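Local coordinates for protein putative peptidyl-arginine deiminase (Chlorobium tepidum, PDB 1XKN) that probably hydrolyses the guanidinium group of agmatine or of arginine side chains in proteins, at residues D161-G166 with A222-E227; I199-W204 with T257-K262; N226-V231 with P263-K268. One frame throughout, in Å; residues are numbered along the deposited sequence.

Contact 1. Residues D161-G166 with A222-E227; sequences DVNGAG and ARFVNE
Asp161 at the end of strand 160-162 and Arg223 and Phe224 on strand 222-226 join two three-stranded sheets of the deiminase fold through side chains. The Asp161 carboxylate works with both oxygens: OD1 takes the backbone N of Phe224 at 2.7 Å, and OD2 forms a salt bridge with Arg223 NE at 2.8 Å. Both donors lie above the carboxylate plane, whereas OD2 sits close to the guanidinium plane, at its edge; the two planes are 68° apart. Bends at chi2 and chi3 fold the arginine chain back to offer NE, while its NH1 reaches on to Glu11 in a second salt bridge. A water bonded to Asp161 OD2 and to Phe224 O adds a further link.

Beyond this polar group, Asn163 CB rests over the centre of the Phe224 ring in a CH-pi contact, 3.4 Å from the centroid. Its amide points onward, and ND2 gives an almost straight bond of 2.8 Å to Glu227 O, using a lone pair of that carbonyl. Ala165 N and Leu167 N both donate to OD1, the first closing an Asx turn, and so hold the amide in place. Asp161 and Arg223 are both buried, and their pairing would be expected to favour the charged forms of these two groups, with Glu11 as a second acidic partner of the arginine.

Contact 2. Residues I199-W204 with T257-K262; sequences IEKVLW and TGLDGK
Lys201 reaches from the edge strand 201-205 to Thr257 in the loop that leads from helix 243-253 to strand 265-269, a surface contact in which one long side chain supplies the polar link. Its chain is fully extended: CG lies anti to the backbone N (chi1 -176°), and every later torsion is also close to 180°, which carries the ammonium group to the backbone of the loop.

The direct polar interaction is the bond from Lys201 NZ to Thr257 O, 3.0 Å long, with the nitrogen well above the carbonyl plane rather than on a lone pair. The hydroxyl OG1 of Thr257 is also near NZ, but at a poor angle for bonding.

Two waters extend this grip. One accepts from Lys201 NZ and from Thr257 N; the other accepts from NZ at 2.9 Å and donates to Gly258 O at 3.0 Å. The ammonium group is thereby tied, directly or through water, to three polar atoms of the Thr257-Gly258 backbone.

Apolar packing lies nearer the root of the lysine. Leu259 CD2 comes within 3.9 Å of Lys201 CB and within 4.1 Å of Glu200 CB, so that one methyl branch spans two neighbouring residues. Leu203, further along the strand, turns its side chain inward toward Leu264 and Met256 and only brushes the loop.

The loop also braces itself. A type I turn runs from Gly258 to Gly261, and Asp260 OD1 accepts from Lys262 N at 2.8 Å in an Asx turn. Because the lysine addresses main-chain atoms and water rather than a carboxylate of the loop, the attachment depends on the path of the loop backbone, and the lysine's positive charge is probably stabilised by the carbonyl and the two waters.

Contact 3. Residues N226-V231 with P263-K268; sequences NENTVV and PLNIVK
Thr229 and Val267 meet through their methyl branches: chi1 of -56° puts Thr229 OG1 beside the backbone N and CG2 anti to it, where CG2 meets Val267 CG2, itself anti to the valine's carbonyl carbon, at 3.7 Å. From that position OG1 donates to Asn226 OD1 and lies against Asn265 CB. Asn226 OD1 also accepts from Asn228 N, in the carbonyl plane, and this Asx turn shapes the type I turn from Asn226 to Thr229 that leads into the strand.

Val231 and Val267 run alongside each other on the same face, with CG1 of Val231 3.8 Å from CB of Val267. On the other face, that of Val230 and Ile266, Ile266 CD1 approaches Val230 CB at 4.2 Å, and Leu253 of helix 243-253 touches both residues.

Backbone bonds set this register: Asn265 N to Asn228 O at 2.8 Å, Val230 N to Asn265 O at 2.9 Å, and Val267 N to Val230 O at 2.9 Å. CA-H...O contacts, such as Val231 CA to Val267 O at 3.2 Å, supplement them. The strands run parallel, their axes 23° apart, and with helix 243-253 between them in sequence they form a beta-alpha-beta unit in which the helix packs on the Val230 and Ile266 face.

In the fold
Along the chain the segments come in the order 161-166, 199-204, 222-227, 226-231, 257-262 and 263-268, so contact 2 interleaves with contacts 1 and 3. The centre of contact 1 lies about 8 Å from that of contact 3 and about 10 Å from that of contact 2; contacts 2 and 3 are about 12 Å apart. Contacts 1 and 3 share Asn226 and Glu227 and the sheet of strands 222-226, 229-233 and 265-269, while contacts 1 and 2 meet on the sheet of strands 160-162, 167-171 and 201-205. Contacts 1 and 2 join the two sheets, directly and through the loop before strand 265-269, while contact 3 pairs two strands within one of them.

Contact 1. Residues D161-G166 with A222-E227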
ATOM      1  N   ASP A 161       3.412   5.537   5.671  1.00  3.69           N
ATOM      2  CA  ASP A 161       3.425   6.292   4.423  1.00  3.38           C
ATOM      3  C   ASP A 161       4.526   7.338   4.555  1.00  3.40           C
ATOM      4  O   ASP A 161       4.510   8.144   5.484  1.00  3.23           O
ATOM      5  CB  ASP A 161       2.066   6.955   4.183  1.00  4.54           C
ATOM      6  CG  ASP A 161       1.960   7.589   2.808  1.00  7.58           C
ATOM      7  OD1 ASP A 161       2.335   8.769   2.663  1.00 10.83           O
ATOM      8  OD2 ASP A 161       1.515   6.894   1.870  1.00  9.48           O
ATOM      9  N   VAL A 162       5.485   7.320   3.635  1.00  3.13           N
ATOM     10  CA  VAL A 162       6.609   8.253   3.700  1.00  3.39           C
ATOM     11  C   VAL A 162       6.590   9.353   2.640  1.00  3.10           C
ATOM     12  O   VAL A 162       6.001   9.189   1.573  1.00  4.82           O
ATOM     13  CB  VAL A 162       7.957   7.494   3.600  1.00  2.81           C
ATOM     14  CG1 VAL A 162       8.039   6.442   4.696  1.00  3.83           C
ATOM     15  CG2 VAL A 162       8.094   6.837   2.228  1.00  5.83           C
ATOM     16  N   ASN A 163       7.238  10.478   2.935  1.00  4.32           N
ATOM     17  CA  ASN A 163       7.277  11.583   1.982  1.00  2.80           C
ATOM     18  C   ASN A 163       8.563  11.538   1.158  1.00  4.50           C
ATOM     19  O   ASN A 163       8.787  12.381   0.289  1.00  5.48           O
ATOM     20  CB  ASN A 163       7.138  12.928   2.712  1.00  3.31           C
ATOM     21  CG  ASN A 163       8.438  13.404   3.325  1.00  3.06           C
ATOM     22  OD1 ASN A 163       9.225  12.612   3.834  1.00  3.57           O
ATOM     23  ND2 ASN A 163       8.661  14.711   3.289  1.00  4.69           N
ATOM     24  N   GLY A 164       9.401  10.543   1.440  1.00  5.02           N
ATOM     25  CA  GLY A 164      10.646  10.371   0.706  1.00  6.30           C
ATOM     26  C   GLY A 164      11.750  11.346   1.060  1.00  8.35           C
ATOM     27  O   GLY A 164      12.771  11.418   0.373  1.00  9.32           O
ATOM     28  N   ALA A 165      11.556  12.096   2.139  1.00  7.07           N
ATOM     29  CA  ALA A 165      12.550  13.071   2.556  1.00  7.63           C
ATOM     30  C   ALA A 165      12.724  13.116   4.067  1.00  6.82           C
ATOM     31  O   ALA A 165      13.201  14.113   4.610  1.00  8.26           O
ATOM     32  CB  ALA A 165      12.176  14.452   2.030  1.00  9.35           C
ATOM     33  N   GLY A 166      12.324  12.048   4.750  1.00  5.00           N
ATOM     34  CA  GLY A 166      12.496  12.015   6.191  1.00  3.92           C
ATOM     35  C   GLY A 166      11.249  11.906   7.045  1.00  3.64           C
ATOM     36  O   GLY A 166      11.346  11.629   8.243  1.00  4.23           O
ATOM     37  N   ALA A 222      -4.982   8.742   5.178  1.00  4.90           N
ATOM     38  CA  ALA A 222      -4.085   9.830   4.812  1.00  3.77           C
ATOM     39  C   ALA A 222      -2.876   9.331   4.032  1.00  4.27           C
ATOM     40  O   ALA A 222      -2.331   8.263   4.329  1.00  4.60           O
ATOM     41  CB  ALA A 222      -3.637  10.564   6.066  1.00  5.41           C
ATOM     42  N   ARG A 223      -2.451  10.116   3.044  1.00  4.04           N
ATOM     43  CA  ARG A 223      -1.326   9.741   2.186  1.00  3.70           C
ATOM     44  C   ARG A 223      -0.504  10.941   1.714  1.00  3.65           C
ATOM     45  O   ARG A 223      -1.050  11.996   1.408  1.00  3.65           O
ATOM     46  CB  ARG A 223      -1.853   9.028   0.933  1.00  4.19           C
ATOM     47  CG  ARG A 223      -2.716   7.796   1.173  1.00  4.40           C
ATOM     48  CD  ARG A 223      -1.861   6.587   1.518  1.00  4.36           C
ATOM     49  NE  ARG A 223      -0.829   6.364   0.510  1.00  3.73           N
ATOM     50  CZ  ARG A 223      -1.055   5.867  -0.701  1.00  5.53           C
ATOM     51  NH1 ARG A 223      -0.052   5.712  -1.552  1.00  6.16           N
ATOM     52  NH2 ARG A 223      -2.279   5.506  -1.052  1.00  4.09           N
ATOM     53  N   PHE A 224       0.814  10.780   1.651  1.00  3.52           N
ATOM     54  CA  PHE A 224       1.654  11.852   1.131  1.00  2.76           C
ATOM     55  C   PHE A 224       1.463  11.812  -0.387  1.00  2.70           C
ATOM     56  O   PHE A 224       1.377  10.730  -0.965  1.00  4.16           O
ATOM     57  CB  PHE A 224       3.134  11.602   1.449  1.00  3.77           C
ATOM     58  CG  PHE A 224       3.580  12.171   2.763  1.00  2.75           C
ATOM     59  CD1 PHE A 224       3.652  13.551   2.945  1.00  2.88           C
ATOM     60  CD2 PHE A 224       3.908  11.332   3.822  1.00  2.75           C
ATOM     61  CE1 PHE A 224       4.041  14.088   4.168  1.00  2.25           C
ATOM     62  CE2 PHE A 224       4.296  11.857   5.043  1.00  2.40           C
ATOM     63  CZ  PHE A 224       4.364  13.240   5.221  1.00  2.19           C
ATOM     64  N   VAL A 225       1.369  12.977  -1.028  1.00  4.52           N
ATOM     65  CA  VAL A 225       1.225  13.037  -2.485  1.00  4.65           C
ATOM     66  C   VAL A 225       2.475  13.694  -3.063  1.00  5.38           C
ATOM     67  O   VAL A 225       2.779  13.548  -4.246  1.00  6.15           O
ATOM     68  CB  VAL A 225      -0.040  13.818  -2.939  1.00  5.93           C
ATOM     69  CG1 VAL A 225      -1.288  12.990  -2.657  1.00  9.28           C
ATOM     70  CG2 VAL A 225      -0.115  15.161  -2.239  1.00  8.00           C
ATOM     71  N   ASN A 226       3.174  14.439  -2.215  1.00  2.62           N
ATOM     72  CA  ASN A 226       4.441  15.070  -2.564  1.00  3.13           C
ATOM     73  C   ASN A 226       5.177  15.371  -1.262  1.00  4.07           C
ATOM     74  O   ASN A 226       4.651  15.128  -0.172  1.00  4.32           O
ATOM     75  CB  ASN A 226       4.268  16.331  -3.439  1.00  5.51           C
ATOM     76  CG  ASN A 226       3.541  17.458  -2.741  1.00  3.45           C
ATOM     77  OD1 ASN A 226       3.958  17.929  -1.688  1.00  5.55           O
ATOM     78  ND2 ASN A 226       2.444  17.911  -3.345  1.00  8.69           N
ATOM     79  N   GLU A 227       6.397  15.877  -1.377  1.00  4.36           N
ATOM     80  CA  GLU A 227       7.244  16.168  -0.228  1.00  8.30           C
ATOM     81  C   GLU A 227       6.601  16.892   0.953  1.00  7.52           C
ATOM     82  O   GLU A 227       6.919  16.600   2.108  1.00  6.33           O
ATOM     83  CB  GLU A 227       8.467  16.947  -0.709  1.00 10.49           C
ATOM     84  CG  GLU A 227       9.685  16.824   0.171  1.00 16.58           C
ATOM     85  CD  GLU A 227      10.962  17.099  -0.598  1.00 16.33           C
ATOM     86  OE1 GLU A 227      11.193  18.266  -0.985  1.00 23.46           O
ATOM     87  OE2 GLU A 227      11.721  16.139  -0.840  1.00 18.29           O
TER
HETATM   88  O   HOH W   1       2.109   8.019  -0.588  1.00  4.38           O
HETATM   89  O   HOH W   2      10.621  13.410  -1.451  1.00 13.50           O

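Contact 2. Residues I199-W204 with T257-K262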
ATOM      1  N   ILE A 199      14.196   7.193   8.335  1.00  4.89           N
ATOM      2  CA  ILE A 199      13.390   8.397   8.471  1.00  5.91           C
ATOM      3  C   ILE A 199      13.842   9.219   9.679  1.00  4.98           C
ATOM      4  O   ILE A 199      14.575   8.723  10.540  1.00  5.02           O
ATOM      5  CB  ILE A 199      11.879   8.057   8.550  1.00  6.22           C
ATOM      6  CG1 ILE A 199      11.612   6.986   9.608  1.00  8.16           C
ATOM      7  CG2 ILE A 199      11.396   7.583   7.185  1.00  9.12           C
ATOM      8  CD1 ILE A 199      11.539   7.525  11.022  1.00  9.33           C
ATOM      9  N   GLU A 200      13.429  10.484   9.720  1.00  4.78           N
ATOM     10  CA  GLU A 200      13.826  11.391  10.794  1.00  6.74           C
ATOM     11  C   GLU A 200      12.709  11.829  11.728  1.00  6.67           C
ATOM     12  O   GLU A 200      12.960  12.124  12.899  1.00  7.63           O
ATOM     13  CB  GLU A 200      14.480  12.646  10.209  1.00  9.10           C
ATOM     14  CG  GLU A 200      15.929  12.467   9.780  1.00 14.20           C
ATOM     15  CD  GLU A 200      16.088  11.521   8.614  1.00 16.55           C
ATOM     16  OE1 GLU A 200      15.588  11.839   7.514  1.00 20.32           O
ATOM     17  OE2 GLU A 200      16.719  10.460   8.797  1.00 17.79           O
ATOM     18  N   LYS A 201      11.486  11.886  11.215  1.00  4.58           N
ATOM     19  CA  LYS A 201      10.352  12.308  12.026  1.00  4.95           C
ATOM     20  C   LYS A 201       9.130  11.446  11.760  1.00  4.25           C
ATOM     21  O   LYS A 201       8.739  11.244  10.611  1.00  4.88           O
ATOM     22  CB  LYS A 201      10.018  13.777  11.733  1.00  4.51           C
ATOM     23  CG  LYS A 201       8.905  14.368  12.602  1.00  4.30           C
ATOM     24  CD  LYS A 201       8.686  15.838  12.269  1.00  5.19           C
ATOM     25  CE  LYS A 201       7.656  16.485  13.183  1.00  6.09           C
ATOM     26  NZ  LYS A 201       7.450  17.926  12.832  1.00  7.34           N
ATOM     27  N   VAL A 202       8.540  10.933  12.833  1.00  3.69           N
ATOM     28  CA  VAL A 202       7.348  10.112  12.729  1.00  3.34           C
ATOM     29  C   VAL A 202       6.143  10.945  13.134  1.00  4.32           C
ATOM     30  O   VAL A 202       6.109  11.527  14.222  1.00  4.17           O
ATOM     31  CB  VAL A 202       7.425   8.871  13.644  1.00  3.38           C
ATOM     32  CG1 VAL A 202       6.163   8.034  13.492  1.00  4.83           C
ATOM     33  CG2 VAL A 202       8.655   8.046  13.295  1.00  5.99           C
ATOM     34  N   LEU A 203       5.160  11.007  12.244  1.00  1.78           N
ATOM     35  CA  LEU A 203       3.941  11.767  12.488  1.00  4.25           C
ATOM     36  C   LEU A 203       2.835  10.789  12.859  1.00  4.05           C
ATOM     37  O   LEU A 203       2.362  10.022  12.017  1.00  4.47           O
ATOM     38  CB  LEU A 203       3.554  12.540  11.225  1.00  4.91           C
ATOM     39  CG  LEU A 203       4.587  13.516  10.659  1.00  6.87           C
ATOM     40  CD1 LEU A 203       4.122  14.014   9.303  1.00  8.01           C
ATOM     41  CD2 LEU A 203       4.785  14.681  11.621  1.00  6.48           C
ATOM     42  N   TRP A 204       2.419  10.822  14.119  1.00  3.92           N
ATOM     43  CA  TRP A 204       1.388   9.910  14.598  1.00  4.79           C
ATOM     44  C   TRP A 204      -0.042  10.422  14.548  1.00  5.21           C
ATOM     45  O   TRP A 204      -0.420  11.304  15.320  1.00  6.79           O
ATOM     46  CB  TRP A 204       1.683   9.485  16.039  1.00  3.95           C
ATOM     47  CG  TRP A 204       2.947   8.721  16.220  1.00  4.71           C
ATOM     48  CD1 TRP A 204       4.203   9.229  16.376  1.00  5.76           C
ATOM     49  CD2 TRP A 204       3.074   7.297  16.302  1.00  4.19           C
ATOM     50  NE1 TRP A 204       5.109   8.205  16.554  1.00  5.38           N
ATOM     51  CE2 TRP A 204       4.441   7.010  16.508  1.00  5.22           C
ATOM     52  CE3 TRP A 204       2.164   6.234  16.215  1.00  6.16           C
ATOM     53  CZ2 TRP A 204       4.921   5.705  16.636  1.00  7.22           C
ATOM     54  CZ3 TRP A 204       2.642   4.932  16.342  1.00  6.53           C
ATOM     55  CH2 TRP A 204       4.011   4.681  16.548  1.00  6.76           C
ATOM     56  N   THR A 257       4.098  19.733  11.068  1.00  6.69           N
ATOM     57  CA  THR A 257       5.044  20.411  10.194  1.00  8.35           C
ATOM     58  C   THR A 257       6.118  19.482   9.649  1.00  7.31           C
ATOM     59  O   THR A 257       6.307  18.373  10.145  1.00  7.55           O
ATOM     60  CB  THR A 257       5.758  21.534  10.945  1.00  9.16           C
ATOM     61  OG1 THR A 257       6.440  20.981  12.079  1.00 11.51           O
ATOM     62  CG2 THR A 257       4.757  22.579  11.417  1.00  9.36           C
ATOM     63  N   GLY A 258       6.817  19.956   8.625  1.00  7.53           N
ATOM     64  CA  GLY A 258       7.890  19.179   8.041  1.00  7.49           C
ATOM     65  C   GLY A 258       9.141  19.401   8.864  1.00  7.06           C
ATOM     66  O   GLY A 258       9.092  20.046   9.916  1.00  7.76           O
ATOM     67  N   LEU A 259      10.267  18.875   8.399  1.00  7.65           N
ATOM     68  CA  LEU A 259      11.522  19.040   9.128  1.00  9.20           C
ATOM     69  C   LEU A 259      11.898  20.518   9.249  1.00 10.18           C
ATOM     70  O   LEU A 259      12.561  20.921  10.208  1.00 10.60           O
ATOM     71  CB  LEU A 259      12.640  18.267   8.424  1.00  8.68           C
ATOM     72  CG  LEU A 259      12.408  16.762   8.241  1.00  8.06           C
ATOM     73  CD1 LEU A 259      13.547  16.162   7.437  1.00 10.39           C
ATOM     74  CD2 LEU A 259      12.298  16.095   9.602  1.00  7.18           C
ATOM     75  N   ASP A 260      11.462  21.320   8.279  1.00 10.18           N
ATOM     76  CA  ASP A 260      11.752  22.754   8.276  1.00 11.27           C
ATOM     77  C   ASP A 260      10.837  23.551   9.200  1.00 11.68           C
ATOM     78  O   ASP A 260      10.928  24.777   9.266  1.00 12.22           O
ATOM     79  CB  ASP A 260      11.648  23.323   6.856  1.00 13.23           C
ATOM     80  CG  ASP A 260      10.330  22.982   6.177  1.00 14.96           C
ATOM     81  OD1 ASP A 260       9.336  22.700   6.880  1.00 15.06           O
ATOM     82  OD2 ASP A 260      10.286  23.014   4.929  1.00 18.88           O
ATOM     83  N   GLY A 261       9.953  22.853   9.904  1.00 11.82           N
ATOM     84  CA  GLY A 261       9.039  23.521  10.812  1.00 11.85           C
ATOM     85  C   GLY A 261       7.912  24.251  10.103  1.00 12.33           C
ATOM     86  O   GLY A 261       7.155  24.987  10.731  1.00 12.25           O
ATOM     87  N   LYS A 262       7.800  24.047   8.796  1.00 12.88           N
ATOM     88  CA  LYS A 262       6.759  24.688   7.998  1.00 12.46           C
ATOM     89  C   LYS A 262       5.506  23.812   7.960  1.00 10.78           C
ATOM     90  O   LYS A 262       5.595  22.588   7.889  1.00  9.82           O
ATOM     91  CB  LYS A 262       7.281  24.938   6.577  1.00 15.34           C
ATOM     92  CG  LYS A 262       6.290  25.587   5.622  1.00 19.75           C
ATOM     93  CD  LYS A 262       6.976  26.038   4.332  1.00 22.04           C
ATOM     94  CE  LYS A 262       7.618  24.872   3.582  1.00 22.45           C
ATOM     95  NZ  LYS A 262       6.610  23.891   3.087  1.00 25.21           N
TER
HETATM   96  O   HOH W   3       4.702  18.263  13.676  1.00 10.01           O
HETATM   97  O   HOH W   4       9.805  19.585  12.747  1.00 16.48           O

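Contact 3. Residues N226-V231 with P263-K268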
ATOM      1  N   ASN A 226       3.174  14.439  -2.215  1.00  2.62           N
ATOM      2  CA  ASN A 226       4.441  15.070  -2.564  1.00  3.13           C
ATOM      3  C   ASN A 226       5.177  15.371  -1.262  1.00  4.07           C
ATOM      4  O   ASN A 226       4.651  15.128  -0.172  1.00  4.32           O
ATOM      5  CB  ASN A 226       4.268  16.331  -3.439  1.00  5.51           C
ATOM      6  CG  ASN A 226       3.541  17.458  -2.741  1.00  3.45           C
ATOM      7  OD1 ASN A 226       3.958  17.929  -1.688  1.00  5.55           O
ATOM      8  ND2 ASN A 226       2.444  17.911  -3.345  1.00  8.69           N
ATOM      9  N   GLU A 227       6.397  15.877  -1.377  1.00  4.36           N
ATOM     10  CA  GLU A 227       7.244  16.168  -0.228  1.00  8.30           C
ATOM     11  C   GLU A 227       6.601  16.892   0.953  1.00  7.52           C
ATOM     12  O   GLU A 227       6.919  16.600   2.108  1.00  6.33           O
ATOM     13  CB  GLU A 227       8.467  16.947  -0.709  1.00 10.49           C
ATOM     14  CG  GLU A 227       9.685  16.824   0.171  1.00 16.58           C
ATOM     15  CD  GLU A 227      10.962  17.099  -0.598  1.00 16.33           C
ATOM     16  OE1 GLU A 227      11.193  18.266  -0.985  1.00 23.46           O
ATOM     17  OE2 GLU A 227      11.721  16.139  -0.840  1.00 18.29           O
ATOM     18  N   ASN A 228       5.707  17.836   0.680  1.00  6.81           N
ATOM     19  CA  ASN A 228       5.076  18.572   1.768  1.00  6.58           C
ATOM     20  C   ASN A 228       3.556  18.619   1.711  1.00  5.54           C
ATOM     21  O   ASN A 228       2.939  19.497   2.312  1.00  5.28           O
ATOM     22  CB  ASN A 228       5.651  19.997   1.841  1.00  9.13           C
ATOM     23  CG  ASN A 228       5.464  20.786   0.554  1.00 12.03           C
ATOM     24  OD1 ASN A 228       6.149  21.789   0.329  1.00 19.22           O
ATOM     25  ND2 ASN A 228       4.537  20.353  -0.289  1.00  9.73           N
ATOM     26  N   THR A 229       2.947  17.661   1.017  1.00  3.40           N
ATOM     27  CA  THR A 229       1.492  17.643   0.913  1.00  3.33           C
ATOM     28  C   THR A 229       0.874  16.300   1.278  1.00  3.59           C
ATOM     29  O   THR A 229       1.291  15.254   0.784  1.00  4.72           O
ATOM     30  CB  THR A 229       1.032  18.027  -0.506  1.00  3.83           C
ATOM     31  OG1 THR A 229       1.582  19.306  -0.851  1.00  4.24           O
ATOM     32  CG2 THR A 229      -0.488  18.106  -0.568  1.00  4.93           C
ATOM     33  N   VAL A 230      -0.124  16.346   2.155  1.00  3.61           N
ATOM     34  CA  VAL A 230      -0.824  15.150   2.587  1.00  4.58           C
ATOM     35  C   VAL A 230      -2.289  15.238   2.195  1.00  5.84           C
ATOM     36  O   VAL A 230      -2.934  16.267   2.410  1.00  5.07           O
ATOM     37  CB  VAL A 230      -0.757  14.973   4.121  1.00  3.74           C
ATOM     38  CG1 VAL A 230      -1.585  13.762   4.549  1.00  3.50           C
ATOM     39  CG2 VAL A 230       0.683  14.801   4.558  1.00  6.03           C
ATOM     40  N   VAL A 231      -2.803  14.173   1.593  1.00  4.68           N
ATOM     41  CA  VAL A 231      -4.212  14.139   1.238  1.00  4.57           C
ATOM     42  C   VAL A 231      -4.867  13.320   2.339  1.00  4.81           C
ATOM     43  O   VAL A 231      -4.333  12.292   2.761  1.00  5.57           O
ATOM     44  CB  VAL A 231      -4.471  13.471  -0.144  1.00  6.78           C
ATOM     45  CG1 VAL A 231      -3.975  14.378  -1.254  1.00  8.35           C
ATOM     46  CG2 VAL A 231      -3.798  12.106  -0.224  1.00  7.50           C
ATOM     47  N   PRO A 263       4.316  24.431   8.019  1.00 10.08           N
ATOM     48  CA  PRO A 263       3.085  23.633   7.986  1.00  8.78           C
ATOM     49  C   PRO A 263       2.923  22.820   6.707  1.00  7.41           C
ATOM     50  O   PRO A 263       3.187  23.307   5.608  1.00  9.41           O
ATOM     51  CB  PRO A 263       1.982  24.682   8.160  1.00 10.16           C
ATOM     52  CG  PRO A 263       2.602  25.936   7.612  1.00 11.86           C
ATOM     53  CD  PRO A 263       4.014  25.868   8.130  1.00 10.71           C
ATOM     54  N   LEU A 264       2.503  21.570   6.855  1.00  6.30           N
ATOM     55  CA  LEU A 264       2.293  20.714   5.698  1.00  4.33           C
ATOM     56  C   LEU A 264       1.023  21.171   4.989  1.00  5.01           C
ATOM     57  O   LEU A 264       0.102  21.686   5.623  1.00  6.96           O
ATOM     58  CB  LEU A 264       2.129  19.254   6.135  1.00  5.11           C
ATOM     59  CG  LEU A 264       3.325  18.606   6.839  1.00  5.78           C
ATOM     60  CD1 LEU A 264       2.957  17.206   7.316  1.00  6.69           C
ATOM     61  CD2 LEU A 264       4.504  18.558   5.881  1.00  7.98           C
ATOM     62  N   ASN A 265       0.985  20.997   3.674  1.00  4.63           N
ATOM     63  CA  ASN A 265      -0.187  21.358   2.891  1.00  5.27           C
ATOM     64  C   ASN A 265      -1.158  20.196   3.035  1.00  5.06           C
ATOM     65  O   ASN A 265      -0.776  19.042   2.845  1.00  5.91           O
ATOM     66  CB  ASN A 265       0.186  21.536   1.418  1.00  5.90           C
ATOM     67  CG  ASN A 265       1.175  22.662   1.195  1.00  6.65           C
ATOM     68  OD1 ASN A 265       2.203  22.476   0.536  1.00 11.19           O
ATOM     69  ND2 ASN A 265       0.874  23.834   1.738  1.00  5.68           N
ATOM     70  N   ILE A 266      -2.407  20.497   3.372  1.00  5.19           N
ATOM     71  CA  ILE A 266      -3.409  19.455   3.561  1.00  5.93           C
ATOM     72  C   ILE A 266      -4.510  19.544   2.510  1.00  7.42           C
ATOM     73  O   ILE A 266      -5.210  20.554   2.416  1.00  8.74           O
ATOM     74  CB  ILE A 266      -4.048  19.559   4.963  1.00  7.61           C
ATOM     75  CG1 ILE A 266      -2.956  19.667   6.037  1.00  7.92           C
ATOM     76  CG2 ILE A 266      -4.945  18.358   5.222  1.00  9.30           C
ATOM     77  CD1 ILE A 266      -1.979  18.505   6.076  1.00  8.07           C
ATOM     78  N   VAL A 267      -4.652  18.487   1.717  1.00  6.86           N
ATOM     79  CA  VAL A 267      -5.672  18.434   0.674  1.00  6.81           C
ATOM     80  C   VAL A 267      -6.770  17.476   1.120  1.00  6.99           C
ATOM     81  O   VAL A 267      -6.493  16.330   1.469  1.00  6.21           O
ATOM     82  CB  VAL A 267      -5.072  17.934  -0.661  1.00  7.19           C
ATOM     83  CG1 VAL A 267      -6.168  17.764  -1.702  1.00  8.23           C
ATOM     84  CG2 VAL A 267      -4.024  18.920  -1.154  1.00  8.61           C
ATOM     85  N   LYS A 268      -8.012  17.946   1.116  1.00  5.20           N
ATOM     86  CA  LYS A 268      -9.130  17.108   1.528  1.00  4.64           C
ATOM     87  C   LYS A 268      -9.608  16.194   0.408  1.00  4.92           C
ATOM     88  O   LYS A 268      -9.668  16.590  -0.759  1.00  7.28           O
ATOM     89  CB  LYS A 268     -10.314  17.965   1.989  1.00  5.10           C
ATOM     90  CG  LYS A 268     -10.068  18.789   3.239  1.00  7.55           C
ATOM     91  CD  LYS A 268     -11.365  19.433   3.711  1.00 10.89           C
ATOM     92  CE  LYS A 268     -11.146  20.296   4.941  1.00 16.35           C
ATOM     93  NZ  LYS A 268     -10.312  21.491   4.628  1.00 20.17           N
TER